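Local coordinates for protein ADP/ATP-dependent NAD(P)H-hydrate dehydratase (Bacillus subtilis, PDB 3RPZ) that catalyses the ATP- or ADP-dependent dehydration of hydrated NAD(P)H, restoring the damaged nicotinamide cofactor to its usable form, at residues I104-P109 / I129-A134; D85-A90 / E112-A117; T32-A37 / R100-G105; A46-L51 / T217-T222. All blocks are in the same frame, centred on the assembly; numbering follows the deposited sequence. Where two conformers were deposited one is given.

Contact 1 (I104-P109 / I129-A134); sequences IGPGLP and ILDAGA. With NPW (beta-6-hydroxy-1,4,5,6-tetrahydronicotinamide adenine dinucleotide phosphate), chain D.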
loop_
_atom_site.group_PDB
_atom_site.type_symbol
_atom_site.label_atom_id
_atom_site.label_comp_id
_atom_site.label_asym_id
_atom_site.label_seq_id
_atom_site.Cartn_x
_atom_site.Cartn_y
_atom_site.Cartn_z
ATOM N N ILE A 104 -20.522 15.749 -1.644
ATOM C CA ILE A 104 -19.581 16.865 -1.744
ATOM C C ILE A 104 -19.149 17.307 -0.349
ATOM O O ILE A 104 -19.960 17.342 0.567
ATOM C CB ILE A 104 -20.162 18.070 -2.547
ATOM C CG1 ILE A 104 -19.154 19.211 -2.676
ATOM C CG2 ILE A 104 -21.407 18.539 -2.021
ATOM C CD1 ILE A 104 -19.342 20.240 -3.860
ATOM N N GLY A 105 -17.856 17.581 -0.164
ATOM C CA GLY A 105 -17.382 18.315 0.995
ATOM C C GLY A 105 -16.160 17.828 1.737
ATOM O O GLY A 105 -15.448 18.658 2.277
ATOM N N PRO A 106 -15.996 16.489 1.904
ATOM C CA PRO A 106 -14.848 16.050 2.714
ATOM C C PRO A 106 -13.529 16.584 2.215
ATOM O O PRO A 106 -13.236 16.451 1.042
ATOM C CB PRO A 106 -14.967 14.537 2.706
ATOM C CG PRO A 106 -16.426 14.252 2.449
ATOM C CD PRO A 106 -16.841 15.359 1.497
ATOM N N GLY A 107 -12.753 17.217 3.079
ATOM C CA GLY A 107 -11.472 17.811 2.672
ATOM C C GLY A 107 -11.517 18.951 1.712
ATOM O O GLY A 107 -10.520 19.297 1.103
ATOM N N LEU A 108 -12.688 19.571 1.565
ATOM C CA LEU A 108 -12.820 20.765 0.731
ATOM C C LEU A 108 -12.798 21.989 1.625
ATOM O O LEU A 108 -13.410 21.985 2.682
ATOM C CB LEU A 108 -14.146 20.763 -0.097
ATOM C CG LEU A 108 -14.296 19.591 -1.060
ATOM C CD1 LEU A 108 -15.515 19.900 -1.964
ATOM C CD2 LEU A 108 -13.053 19.400 -1.910
ATOM N N PRO A 109 -12.136 23.058 1.190
ATOM C CA PRO A 109 -12.172 24.303 1.957
ATOM C C PRO A 109 -13.595 24.844 2.006
ATOM O O PRO A 109 -14.408 24.632 1.081
ATOM C CB PRO A 109 -11.339 25.250 1.122
ATOM C CG PRO A 109 -11.414 24.770 -0.190
ATOM C CD PRO A 109 -11.450 23.232 -0.090
ATOM N N ILE A 129 -25.414 14.318 -0.744
ATOM C CA ILE A 129 -24.882 14.449 0.600
ATOM C C ILE A 129 -23.939 15.626 0.666
ATOM O O ILE A 129 -23.076 15.807 -0.205
ATOM C CB ILE A 129 -24.028 13.215 0.982
ATOM C CG1 ILE A 129 -24.839 11.919 0.862
ATOM C CG2 ILE A 129 -23.385 13.364 2.347
ATOM C CD1 ILE A 129 -23.922 10.677 0.577
ATOM N N LEU A 130 -24.142 16.475 1.658
ATOM C CA LEU A 130 -23.267 17.609 1.938
ATOM C C LEU A 130 -22.614 17.377 3.281
ATOM O O LEU A 130 -23.286 17.116 4.287
ATOM C CB LEU A 130 -23.996 18.955 1.970
ATOM C CG LEU A 130 -24.859 19.259 0.755
ATOM C CD1 LEU A 130 -25.498 20.654 0.905
ATOM C CD2 LEU A 130 -24.143 19.135 -0.554
ATOM N N ASP A 131 -21.292 17.493 3.317
ATOM C CA ASP A 131 -20.491 17.274 4.503
ATOM C C ASP A 131 -19.402 18.317 4.594
ATOM O O ASP A 131 -19.022 18.901 3.579
ATOM C CB ASP A 131 -19.839 15.863 4.460
ATOM C CG ASP A 131 -19.128 15.476 5.711
ATOM O OD1 ASP A 131 -19.517 15.920 6.805
ATOM O OD2 ASP A 131 -18.127 14.727 5.573
ATOM N N ALA A 132 -18.872 18.499 5.782
ATOM C CA ALA A 132 -17.547 19.154 5.940
ATOM C C ALA A 132 -17.503 20.538 5.278
ATOM O O ALA A 132 -18.282 21.393 5.660
ATOM C CB ALA A 132 -16.436 18.183 5.448
ATOM N N GLY A 133 -16.604 20.767 4.334
ATOM C CA GLY A 133 -16.471 22.078 3.721
ATOM C C GLY A 133 -17.652 22.537 2.908
ATOM O O GLY A 133 -17.720 23.710 2.581
ATOM N N ALA A 134 -18.577 21.626 2.573
ATOM C CA ALA A 134 -19.830 21.978 1.899
ATOM C C ALA A 134 -20.944 22.356 2.844
ATOM O O ALA A 134 -22.040 22.734 2.368
ATOM C CB ALA A 134 -20.308 20.856 0.984
HETATM P P NPW D . -13.852 21.381 20.344
HETATM O O1 NPW D . -12.960 22.493 19.840
HETATM O O2 NPW D . -13.267 20.007 20.407
HETATM O O3 NPW D . -14.604 21.719 21.644
HETATM P PA NPW D . -13.758 21.593 12.307
HETATM P PB NPW D . -12.893 19.053 11.183
HETATM C C1A NPW D . -16.303 20.804 17.356
HETATM C C1B NPW D . -11.378 17.692 6.936
HETATM N N1C NPW D . -10.697 16.516 7.423
HETATM N N1D NPW D . -18.973 17.650 20.357
HETATM C C2A NPW D . -14.908 21.008 17.943
HETATM O O2A NPW D . -15.093 21.319 19.309
HETATM C C2B NPW D . -12.908 17.613 6.980
HETATM O O2B NPW D . -13.438 16.802 5.962
HETATM C C2C NPW D . -9.756 15.887 6.770
HETATM C C2D NPW D . -18.598 18.922 20.552
HETATM C C3A NPW D . -14.372 22.167 17.120
HETATM O O3A NPW D . -14.862 23.447 17.574
HETATM C C3B NPW D . -13.213 19.114 6.801
HETATM O O3B NPW D . -13.147 19.403 5.398
HETATM C C3C NPW D . -8.939 14.917 7.064
HETATM N N3D NPW D . -17.890 19.718 19.733
HETATM C C4B NPW D . -12.044 19.779 7.543
HETATM O O4B NPW D . -11.015 18.774 7.773
HETATM C C4C NPW D . -9.032 14.397 8.493
HETATM C C4D NPW D . -17.593 19.084 18.591
HETATM O O4D NPW D . -16.141 21.106 15.967
HETATM C C4E NPW D . -14.972 21.863 15.761
HETATM C C5A NPW D . -17.909 17.731 18.291
HETATM C C5B NPW D . -12.445 20.363 8.901
HETATM O O5B NPW D . -13.215 19.418 9.645
HETATM C C5C NPW D . -9.652 15.463 9.378
HETATM C C5E NPW D . -14.042 21.025 14.883
HETATM O O5E NPW D . -14.558 21.029 13.557
HETATM C C6C NPW D . -10.993 15.983 8.789
HETATM O O6C NPW D . -11.998 14.977 8.704
HETATM C C6D NPW D . -18.656 16.958 19.240
HETATM N N6D NPW D . -19.040 15.699 19.100
HETATM N N7A NPW D . -17.421 17.314 17.069
HETATM C C7C NPW D . -8.060 14.291 6.120
HETATM N N7C NPW D . -7.306 13.280 6.527
HETATM O O7C NPW D . -7.975 14.732 4.945
HETATM C C8A NPW D . -16.765 18.442 16.594
HETATM N N9A NPW D . -16.907 19.488 17.546
HETATM O OA1 NPW D . -12.946 22.772 12.645
HETATM O OA2 NPW D . -14.852 21.682 11.364
HETATM O OA3 NPW D . -12.693 20.446 11.937
HETATM O OB1 NPW D . -14.058 18.295 11.640
HETATM O OB2 NPW D . -11.541 18.422 11.298
#
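Gly105 and Gly133 meet where the two backbones pack closely. Gly105 O takes two N-H groups from opposite faces of its plane: Leu108 N of its own turn, and Gly133 N at 3.2 Å, which lies above the carbonyl plane with an N-H...O angle of 144°. Backbone is pressed on backbone here, with Gly105 CA 3.1 Å from Asp131 O and Gly133 CA 3.2 Å from Leu108 O. Further back, Ile104 N to Ile129 O (2.9 Å) and Asp131 N to Ile104 O hold two parallel strands together. Both chains then leave the C-terminal edge of the central sheet, 104-109 through a type II turn from Gly105 to Leu108, and together they line the substrate pocket of this ribokinase-like fold. Gly107 N donates to O2B of the hydrated NADPH at 3.0 Å, while Ala132 CB touches the same ribose oxygen at 3.3 Å. The Asp131 carboxylate, swung opposite its backbone N (chi1 -173°), brings OD2 to 3.6 Å from Pro106 CG and accepts a hydrogen bond from Thr222 OG1; a magnesium ion lies about 4 Å from this side chain. Looser is the far end, where partly exposed Pro109 rests on Trp87 and Ser39.

Contact 2 (D85-A90 / E112-A117); sequences DGWKKA and ESVQQA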
loop_
_atom_site.group_PDB
_atom_site.type_symbol
_atom_site.label_atom_id
_atom_site.label_comp_id
_atom_site.label_asym_id
_atom_site.label_seq_id
_atom_site.Cartn_x
_atom_site.Cartn_y
_atom_site.Cartn_z
ATOM N N ASP A 85 -10.073 17.848 -11.486
ATOM C CA ASP A 85 -10.483 19.142 -10.895
ATOM C C ASP A 85 -11.990 19.259 -10.855
ATOM O O ASP A 85 -12.548 20.349 -10.983
ATOM C CB ASP A 85 -9.833 20.324 -11.621
ATOM C CG ASP A 85 -8.359 20.381 -11.381
ATOM O OD1 ASP A 85 -7.929 20.157 -10.226
ATOM O OD2 ASP A 85 -7.642 20.653 -12.354
ATOM N N GLY A 86 -12.692 18.128 -10.619
ATOM C CA GLY A 86 -14.102 18.126 -10.718
ATOM C C GLY A 86 -14.881 19.031 -9.757
ATOM O O GLY A 86 -15.902 19.576 -10.155
ATOM N N TRP A 87 -14.410 19.155 -8.504
ATOM C CA TRP A 87 -15.151 19.992 -7.542
ATOM C C TRP A 87 -15.021 21.457 -7.906
ATOM O O TRP A 87 -15.958 22.203 -7.657
ATOM C CB TRP A 87 -14.799 19.717 -6.107
ATOM C CG TRP A 87 -13.432 19.947 -5.587
ATOM C CD1 TRP A 87 -12.487 19.025 -5.417
ATOM C CD2 TRP A 87 -12.892 21.162 -5.070
ATOM N NE1 TRP A 87 -11.352 19.599 -4.907
ATOM C CE2 TRP A 87 -11.585 20.915 -4.672
ATOM C CE3 TRP A 87 -13.403 22.441 -4.916
ATOM C CZ2 TRP A 87 -10.762 21.911 -4.088
ATOM C CZ3 TRP A 87 -12.578 23.437 -4.328
ATOM C CH2 TRP A 87 -11.292 23.143 -3.941
ATOM N N LYS A 88 -13.900 21.846 -8.508
ATOM C CA LYS A 88 -13.760 23.211 -9.013
ATOM C C LYS A 88 -14.625 23.368 -10.248
ATOM O O LYS A 88 -15.310 24.407 -10.426
ATOM C CB LYS A 88 -12.279 23.544 -9.265
ATOM C CG LYS A 88 -11.441 23.541 -7.979
ATOM C CD LYS A 88 -9.972 23.938 -8.222
ATOM C CE LYS A 88 -9.029 23.547 -7.071
ATOM N NZ LYS A 88 -7.683 24.217 -7.160
ATOM N N LYS A 89 -14.587 22.432 -11.199
ATOM C CA LYS A 89 -15.409 22.508 -12.378
ATOM C C LYS A 89 -16.898 22.554 -12.152
ATOM O O LYS A 89 -17.660 23.170 -12.895
ATOM C CB LYS A 89 -15.073 21.367 -13.377
ATOM C CG LYS A 89 -13.659 21.459 -13.940
ATOM C CD LYS A 89 -13.416 20.270 -14.844
ATOM C CE LYS A 89 -12.095 20.324 -15.561
ATOM N NZ LYS A 89 -11.723 18.931 -16.119
ATOM N N ALA A 90 -17.325 21.887 -11.065
ATOM C CA ALA A 90 -18.724 21.875 -10.702
ATOM C C ALA A 90 -19.248 23.233 -10.315
ATOM O O ALA A 90 -20.438 23.479 -10.365
ATOM C CB ALA A 90 -19.011 20.851 -9.543
ATOM N N GLU A 112 -16.994 29.965 -0.818
ATOM C CA GLU A 112 -18.128 30.314 -1.690
ATOM C C GLU A 112 -18.041 29.519 -2.978
ATOM O O GLU A 112 -19.105 29.153 -3.519
ATOM C CB GLU A 112 -18.129 31.814 -1.995
ATOM C CG GLU A 112 -18.397 32.673 -0.793
ATOM C CD GLU A 112 -18.453 34.159 -1.102
ATOM O OE1 GLU A 112 -18.723 34.538 -2.270
ATOM O OE2 GLU A 112 -18.245 34.953 -0.151
ATOM N N SER A 113 -16.835 29.208 -3.463
ATOM C CA SER A 113 -16.765 28.379 -4.673
ATOM C C SER A 113 -17.345 26.981 -4.433
ATOM O O SER A 113 -17.979 26.396 -5.319
ATOM C CB SER A 113 -15.353 28.259 -5.196
ATOM O OG SER A 113 -14.933 29.502 -5.655
ATOM N N VAL A 114 -17.075 26.406 -3.268
ATOM C CA VAL A 114 -17.707 25.134 -2.928
ATOM C C VAL A 114 -19.200 25.250 -2.867
ATOM O O VAL A 114 -19.921 24.367 -3.398
ATOM C CB VAL A 114 -17.101 24.564 -1.658
ATOM C CG1 VAL A 114 -17.828 23.321 -1.193
ATOM C CG2 VAL A 114 -15.610 24.200 -1.930
ATOM N N GLN A 115 -19.728 26.369 -2.323
ATOM C CA GLN A 115 -21.157 26.563 -2.384
ATOM C C GLN A 115 -21.746 26.684 -3.768
ATOM O O GLN A 115 -22.846 26.245 -4.005
ATOM C CB GLN A 115 -21.600 27.737 -1.523
ATOM C CG GLN A 115 -21.363 27.535 -0.016
ATOM C CD GLN A 115 -22.153 26.381 0.466
ATOM O OE1 GLN A 115 -23.373 26.379 0.300
ATOM N NE2 GLN A 115 -21.490 25.374 1.071
ATOM N N GLN A 116 -20.996 27.276 -4.687
ATOM C CA GLN A 116 -21.406 27.298 -6.072
ATOM C C GLN A 116 -21.507 25.917 -6.651
ATOM O O GLN A 116 -22.440 25.638 -7.399
ATOM C CB GLN A 116 -20.462 28.175 -6.874
ATOM C CG GLN A 116 -20.557 29.603 -6.538
ATOM C CD GLN A 116 -21.790 30.282 -7.119
ATOM O OE1 GLN A 116 -22.764 30.620 -6.400
ATOM N NE2 GLN A 116 -21.732 30.539 -8.434
ATOM N N ALA A 117 -20.535 25.078 -6.329
ATOM C CA ALA A 117 -20.585 23.661 -6.756
ATOM C C ALA A 117 -21.825 22.948 -6.161
ATOM O O ALA A 117 -22.510 22.222 -6.872
ATOM C CB ALA A 117 -19.290 22.920 -6.406
HETATM O O HOH W 1 -15.764 24.626 -6.177
#
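Apolar packing does most of the work between Trp87, Ala90, Val114 and Ala117. The six-membered end of the Trp87 indole reaches Val114, with Trp87 CZ3 3.9 Å from Val114 CG2; the methyl comes in obliquely to the ring. A chi1 of 63° sets Trp87 CG between its backbone N and carbonyl carbon, and this carries the ring alongside the helix toward 112-117, with Lys88 CG lying 3.7 Å above one face near the rim. Ala117 CB touches both Ala90 CB at 3.8 Å and Trp87 O at 3.6 Å, where the backbones come closest.

The polar link is indirect, since no hydrogen bond joins the segments. One water donates to Trp87 O at 2.8 Å and, more weakly, to Ser113 O at 3.0 Å. It thus serves two carbonyls that could not bond to each other. The indole NE1 looks elsewhere, to Gly38 O in a weak bond.

This is helix-on-helix packing on one face of the central sheet. Trp87 of helix 86-89, and Ala90 just after it, rest on Leu36 of strand 32-36, Ala117 of helix 112-121 lies on Ile104 of strand 101-104, and Trp87 also covers Leu108 and Pro109 in the loop between that strand and its helix.

Contact 3 (T32-A37 / R100-G105); sequences TALLLA and RAIAIG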
loop_
_atom_site.group_PDB
_atom_site.type_symbol
_atom_site.label_atom_id
_atom_site.label_comp_id
_atom_site.label_asym_id
_atom_site.label_seq_id
_atom_site.Cartn_x
_atom_site.Cartn_y
_atom_site.Cartn_z
ATOM N N THR A 32 -23.585 4.780 -10.906
ATOM C CA THR A 32 -22.344 5.536 -10.822
ATOM C C THR A 32 -22.541 6.678 -9.858
ATOM O O THR A 32 -23.446 7.483 -10.029
ATOM C CB THR A 32 -21.922 6.076 -12.164
ATOM O OG1 THR A 32 -21.802 4.965 -13.099
ATOM C CG2 THR A 32 -20.577 6.793 -12.050
ATOM N N ALA A 33 -21.741 6.723 -8.808
ATOM C CA ALA A 33 -21.729 7.803 -7.828
ATOM C C ALA A 33 -20.645 8.806 -8.145
ATOM O O ALA A 33 -19.648 8.453 -8.752
ATOM C CB ALA A 33 -21.542 7.256 -6.422
ATOM N N LEU A 34 -20.863 10.057 -7.765
ATOM C CA LEU A 34 -19.862 11.104 -7.826
ATOM C C LEU A 34 -19.482 11.547 -6.439
ATOM O O LEU A 34 -20.356 11.886 -5.640
ATOM C CB LEU A 34 -20.392 12.290 -8.606
ATOM C CG LEU A 34 -19.443 13.464 -8.781
ATOM C CD1 LEU A 34 -18.177 13.159 -9.613
ATOM C CD2 LEU A 34 -20.178 14.661 -9.405
ATOM N N LEU A 35 -18.183 11.604 -6.175
ATOM C CA LEU A 35 -17.619 12.093 -4.924
ATOM C C LEU A 35 -16.759 13.322 -5.223
ATOM O O LEU A 35 -15.764 13.222 -5.953
ATOM C CB LEU A 35 -16.740 11.027 -4.249
ATOM C CG LEU A 35 -15.982 11.508 -3.014
ATOM C CD1 LEU A 35 -16.866 11.909 -1.862
ATOM C CD2 LEU A 35 -15.005 10.429 -2.550
ATOM N N LEU A 36 -17.140 14.454 -4.633
ATOM C CA LEU A 36 -16.452 15.732 -4.780
ATOM C C LEU A 36 -15.766 16.012 -3.457
ATOM O O LEU A 36 -16.378 16.380 -2.480
ATOM C CB LEU A 36 -17.423 16.834 -5.213
ATOM C CG LEU A 36 -18.095 16.639 -6.550
ATOM C CD1 LEU A 36 -19.010 17.823 -6.848
ATOM C CD2 LEU A 36 -17.057 16.492 -7.709
ATOM N N ALA A 37 -14.451 15.763 -3.411
ATOM C CA ALA A 37 -13.737 15.718 -2.123
ATOM C C ALA A 37 -12.252 15.845 -2.355
ATOM O O ALA A 37 -11.761 15.530 -3.441
ATOM C CB ALA A 37 -14.021 14.380 -1.390
ATOM N N ARG A 100 -26.117 8.373 -9.900
ATOM C CA ARG A 100 -27.068 7.760 -8.981
ATOM C C ARG A 100 -27.203 8.524 -7.649
ATOM O O ARG A 100 -28.245 8.556 -7.054
ATOM C CB ARG A 100 -26.746 6.278 -8.800
ATOM C CG ARG A 100 -27.611 5.542 -7.810
ATOM C CD ARG A 100 -28.888 4.997 -8.349
ATOM N NE ARG A 100 -28.832 4.275 -9.606
ATOM C CZ ARG A 100 -28.781 2.957 -9.738
ATOM N NH1 ARG A 100 -28.793 2.444 -10.941
ATOM N NH2 ARG A 100 -28.684 2.154 -8.702
ATOM N N ALA A 101 -26.096 9.099 -7.207
ATOM C CA ALA A 101 -26.001 9.837 -5.948
ATOM C C ALA A 101 -24.716 10.650 -6.011
ATOM O O ALA A 101 -23.756 10.236 -6.707
ATOM C CB ALA A 101 -25.985 8.897 -4.731
ATOM N N ILE A 102 -24.636 11.743 -5.282
ATOM C CA ILE A 102 -23.475 12.645 -5.273
ATOM C C ILE A 102 -23.165 13.009 -3.825
ATOM O O ILE A 102 -24.104 13.324 -3.070
ATOM C CB ILE A 102 -23.752 13.929 -6.076
ATOM C CG1 ILE A 102 -24.135 13.571 -7.509
ATOM C CG2 ILE A 102 -22.557 14.905 -5.995
ATOM C CD1 ILE A 102 -24.591 14.771 -8.359
ATOM N N ALA A 103 -21.898 13.031 -3.443
ATOM C CA ALA A 103 -21.462 13.605 -2.183
ATOM C C ALA A 103 -20.452 14.683 -2.443
ATOM O O ALA A 103 -19.593 14.541 -3.303
ATOM C CB ALA A 103 -20.851 12.538 -1.272
ATOM N N ILE A 104 -20.522 15.749 -1.644
ATOM C CA ILE A 104 -19.581 16.865 -1.744
ATOM C C ILE A 104 -19.149 17.307 -0.349
ATOM O O ILE A 104 -19.960 17.342 0.567
ATOM C CB ILE A 104 -20.162 18.070 -2.547
ATOM C CG1 ILE A 104 -19.154 19.211 -2.676
ATOM C CG2 ILE A 104 -21.407 18.539 -2.021
ATOM C CD1 ILE A 104 -19.342 20.240 -3.860
ATOM N N GLY A 105 -17.856 17.581 -0.164
ATOM C CA GLY A 105 -17.382 18.315 0.995
ATOM C C GLY A 105 -16.160 17.828 1.737
ATOM O O GLY A 105 -15.448 18.658 2.277
#
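Leu36 N to Ala103 O, at 2.8 Å, is as short as any bond between these strands; Arg100 N to Thr32 O equals it, but its donor is tilted 25° from the carbonyl plane. Leu34 N to Ala101 O, Ala103 N to Leu34 O and Gly105 N to Leu36 O complete the parallel pairing, the strand axes running 8° apart. Carbonyls get a second, softer contact from CA-H groups, as where Ile102 CA approaches Leu34 O at 3.2 Å.

On one face Leu34 and Ile102 run side by side, Leu34 CB 4.1 Å from Ile102 CG1. Next to them Leu36 and Ile104 meet at their ends, CD1 to CD1 at 3.9 Å; with CG1 of Ile104 opposite its backbone N (chi1 -178°), that branch also lies against Leu36 CB. Helix 112-121 covers this face. The other face is smaller in bulk: Leu35 CD1 reaches Ala103 CB at 4.1 Å, and helix 217-231 packs on Ala33, Ala101 and Ala103.

Strands 32-36 and 101-104 are neighbours whose following helices, 44-54 and 112-121, go to opposite faces. Such a switch opens a crevice at the C-terminal strand ends, where Gly105 touches the hydrated NADPH. Backbone bonds thus fix the register, while mainly apolar contacts cover the two faces.

Contact 4 (A46-L51 / T217-T222); sequences ALLAGL and TGDTLT. With AMP (adenosine monophosphate), chain C.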
loop_
_atom_site.group_PDB
_atom_site.type_symbol
_atom_site.label_atom_id
_atom_site.label_comp_id
_atom_site.label_asym_id
_atom_site.label_seq_id
_atom_site.Cartn_x
_atom_site.Cartn_y
_atom_site.Cartn_z
ATOM N N ALA A 46 -10.409 12.449 0.573
ATOM C CA ALA A 46 -10.943 11.871 -0.640
ATOM C C ALA A 46 -10.748 10.386 -0.740
ATOM O O ALA A 46 -11.618 9.653 -1.219
ATOM C CB ALA A 46 -10.394 12.588 -1.892
ATOM N N LEU A 47 -9.576 9.904 -0.330
ATOM C CA LEU A 47 -9.307 8.465 -0.285
ATOM C C LEU A 47 -10.228 7.791 0.738
ATOM O O LEU A 47 -10.776 6.748 0.480
ATOM C CB LEU A 47 -7.828 8.178 0.025
ATOM C CG LEU A 47 -7.422 6.730 0.139
ATOM C CD1 LEU A 47 -7.879 5.843 -1.056
ATOM C CD2 LEU A 47 -5.902 6.647 0.306
ATOM N N LEU A 48 -10.391 8.410 1.910
ATOM C CA LEU A 48 -11.231 7.846 2.929
ATOM C C LEU A 48 -12.682 7.704 2.488
ATOM O O LEU A 48 -13.306 6.664 2.617
ATOM C CB LEU A 48 -11.123 8.665 4.208
ATOM C CG LEU A 48 -9.771 8.632 4.905
ATOM C CD1 LEU A 48 -9.819 9.651 6.048
ATOM C CD2 LEU A 48 -9.433 7.250 5.419
ATOM N N ALA A 49 -13.221 8.794 1.906
ATOM C CA ALA A 49 -14.593 8.752 1.452
ATOM C C ALA A 49 -14.726 7.844 0.230
ATOM O O ALA A 49 -15.731 7.158 0.063
ATOM C CB ALA A 49 -15.085 10.189 1.143
ATOM N N GLY A 50 -13.725 7.822 -0.642
ATOM C CA GLY A 50 -13.786 6.945 -1.813
ATOM C C GLY A 50 -13.815 5.486 -1.453
ATOM O O GLY A 50 -14.591 4.712 -2.004
ATOM N N LEU A 51 -12.969 5.071 -0.525
ATOM C CA LEU A 51 -12.982 3.696 -0.012
ATOM C C LEU A 51 -14.296 3.380 0.655
ATOM O O LEU A 51 -14.890 2.334 0.390
ATOM C CB LEU A 51 -11.837 3.525 1.003
ATOM C CG LEU A 51 -10.466 3.373 0.503
ATOM C CD1 LEU A 51 -9.445 3.703 1.567
ATOM C CD2 LEU A 51 -10.202 1.971 -0.087
ATOM N N THR A 217 -12.778 9.725 10.377
ATOM C CA THR A 217 -13.889 8.791 10.455
ATOM C C THR A 217 -15.175 9.335 9.850
ATOM O O THR A 217 -15.964 8.554 9.270
ATOM C CB THR A 217 -14.111 8.282 11.871
ATOM O OG1 THR A 217 -14.432 9.394 12.684
ATOM C CG2 THR A 217 -12.875 7.553 12.414
ATOM N N GLY A 218 -15.439 10.643 9.949
ATOM C CA GLY A 218 -16.600 11.198 9.323
ATOM C C GLY A 218 -16.488 11.281 7.811
ATOM O O GLY A 218 -17.477 11.213 7.098
ATOM N N ASP A 219 -15.253 11.381 7.325
ATOM C CA ASP A 219 -15.004 11.359 5.889
ATOM C C ASP A 219 -15.363 9.982 5.331
ATOM O O ASP A 219 -16.022 9.851 4.279
ATOM C CB ASP A 219 -13.556 11.784 5.598
ATOM C CG ASP A 219 -13.203 13.099 6.194
ATOM O OD1 ASP A 219 -14.018 14.068 6.103
ATOM O OD2 ASP A 219 -12.096 13.216 6.776
ATOM N N THR A 220 -14.907 8.901 6.002
ATOM C CA THR A 220 -15.307 7.568 5.653
ATOM C C THR A 220 -16.859 7.418 5.638
ATOM O O THR A 220 -17.448 6.796 4.753
ATOM C CB THR A 220 -14.678 6.590 6.629
ATOM O OG1 THR A 220 -13.248 6.646 6.532
ATOM C CG2 THR A 220 -15.134 5.160 6.365
ATOM N N LEU A 221 -17.519 7.915 6.698
ATOM C CA LEU A 221 -18.967 7.820 6.788
ATOM C C LEU A 221 -19.641 8.442 5.572
ATOM O O LEU A 221 -20.575 7.848 5.016
ATOM C CB LEU A 221 -19.503 8.431 8.093
ATOM C CG LEU A 221 -21.010 8.468 8.169
ATOM C CD1 LEU A 221 -21.612 7.077 8.241
ATOM C CD2 LEU A 221 -21.443 9.301 9.399
ATOM N N THR A 222 -19.210 9.632 5.145
ATOM C CA THR A 222 -19.827 10.268 3.980
ATOM C C THR A 222 -19.794 9.342 2.782
ATOM O O THR A 222 -20.751 9.172 2.048
ATOM C CB THR A 222 -19.100 11.566 3.693
ATOM O OG1 THR A 222 -19.377 12.447 4.783
ATOM C CG2 THR A 222 -19.553 12.210 2.380
HETATM P P AMP C . -16.233 13.744 11.960
HETATM O O1P AMP C . -14.927 13.037 11.448
HETATM O O2P AMP C . -15.839 14.620 13.083
HETATM O O3P AMP C . -16.887 14.390 10.756
HETATM O "O5'" AMP C . -17.143 12.551 12.241
HETATM C "C5'" AMP C . -16.858 11.668 13.393
HETATM C "C4'" AMP C . -17.590 10.383 13.223
HETATM O "O4'" AMP C . -17.207 9.453 14.289
HETATM C "C3'" AMP C . -19.099 10.479 13.272
HETATM O "O3'" AMP C . -19.662 9.389 12.569
HETATM C "C2'" AMP C . -19.286 10.339 14.791
HETATM O "O2'" AMP C . -20.645 10.056 15.175
HETATM C "C1'" AMP C . -18.353 9.191 15.101
HETATM N N9 AMP C . -17.848 9.237 16.479
HETATM C C8 AMP C . -16.859 10.009 16.947
HETATM N N7 AMP C . -16.657 9.813 18.291
HETATM C C5 AMP C . -17.553 8.862 18.621
HETATM C C6 AMP C . -17.912 8.202 19.899
HETATM N N6 AMP C . -17.243 8.539 21.019
HETATM N N1 AMP C . -18.901 7.313 19.832
HETATM C C2 AMP C . -19.560 6.990 18.710
HETATM N N3 AMP C . -19.308 7.571 17.496
HETATM C C4 AMP C . -18.368 8.470 17.518
HETATM O O HOH W 2 -12.307 4.842 4.534
#
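Asp219 has the only flat side chain in these two segments, and it meets Leu48 not through its carboxylate but through CB, 4.2 Å from Leu48 CB. At the carboxylate itself, OD1 lies against Pro106 and OD2 is hydrogen-bonded to O6C of the hydrated NADPH. With CG beside the backbone N (chi1 -54°), the group leans back toward the start of its helix; a magnesium ion lies about 4 Å from this side chain. O6C is the hydroxyl that dehydration would remove, so Asp219 is held close to the reacting part of the substrate.

Small residues let the helices come close, their axes 6.8 Å apart and crossing at -41°. Ala49 CB sits 3.3 Å from Asp219 O, and Leu48 CB lies 3.7 Å from Thr220 OG1. No direct hydrogen bond joins the two helices; instead a water donates to Leu48 O at 2.8 Å and pairs with Thr220 OG1 at 2.9 Å.

Across helix 217-222 from this packing, Gly218 N donates to AMP O1P at 2.9 Å. The phosphate faces the amino end of the helix, whose dipole would be expected to steady it. Thr217 and Leu221 line the AMP sugar.

Helix 44-54 lies on Leu35 of strand 32-36, helix 217-231 packs beside it on the same face of the sheet, helix 264-277 touches Leu48 and Thr220, and Glu79 of the second subunit packs on Leu48.

Overall arrangement
All four contacts are largely buried, but contact 2 lies farthest out, about 18 Å from the chain centre, and includes exposed Gln116. Contact 3 lies inside the parallel part of the sheet, held by backbone hydrogen bonds; contact 1 shares Ile104 and Gly105 with it and carries the pairing on into glycine-rich turns. Contacts 2 and 4 are helix pairs on opposite faces of that sheet, and both replace direct hydrogen bonds with a bridging water. They differ in surroundings: 85-90/112-117 is apolar cover, whereas 46-51/217-222 has ligands beside it. Contacts 1 and 4 meet through Asp131 and Thr222, and the substrate, AMP and a magnesium ion lie close to them.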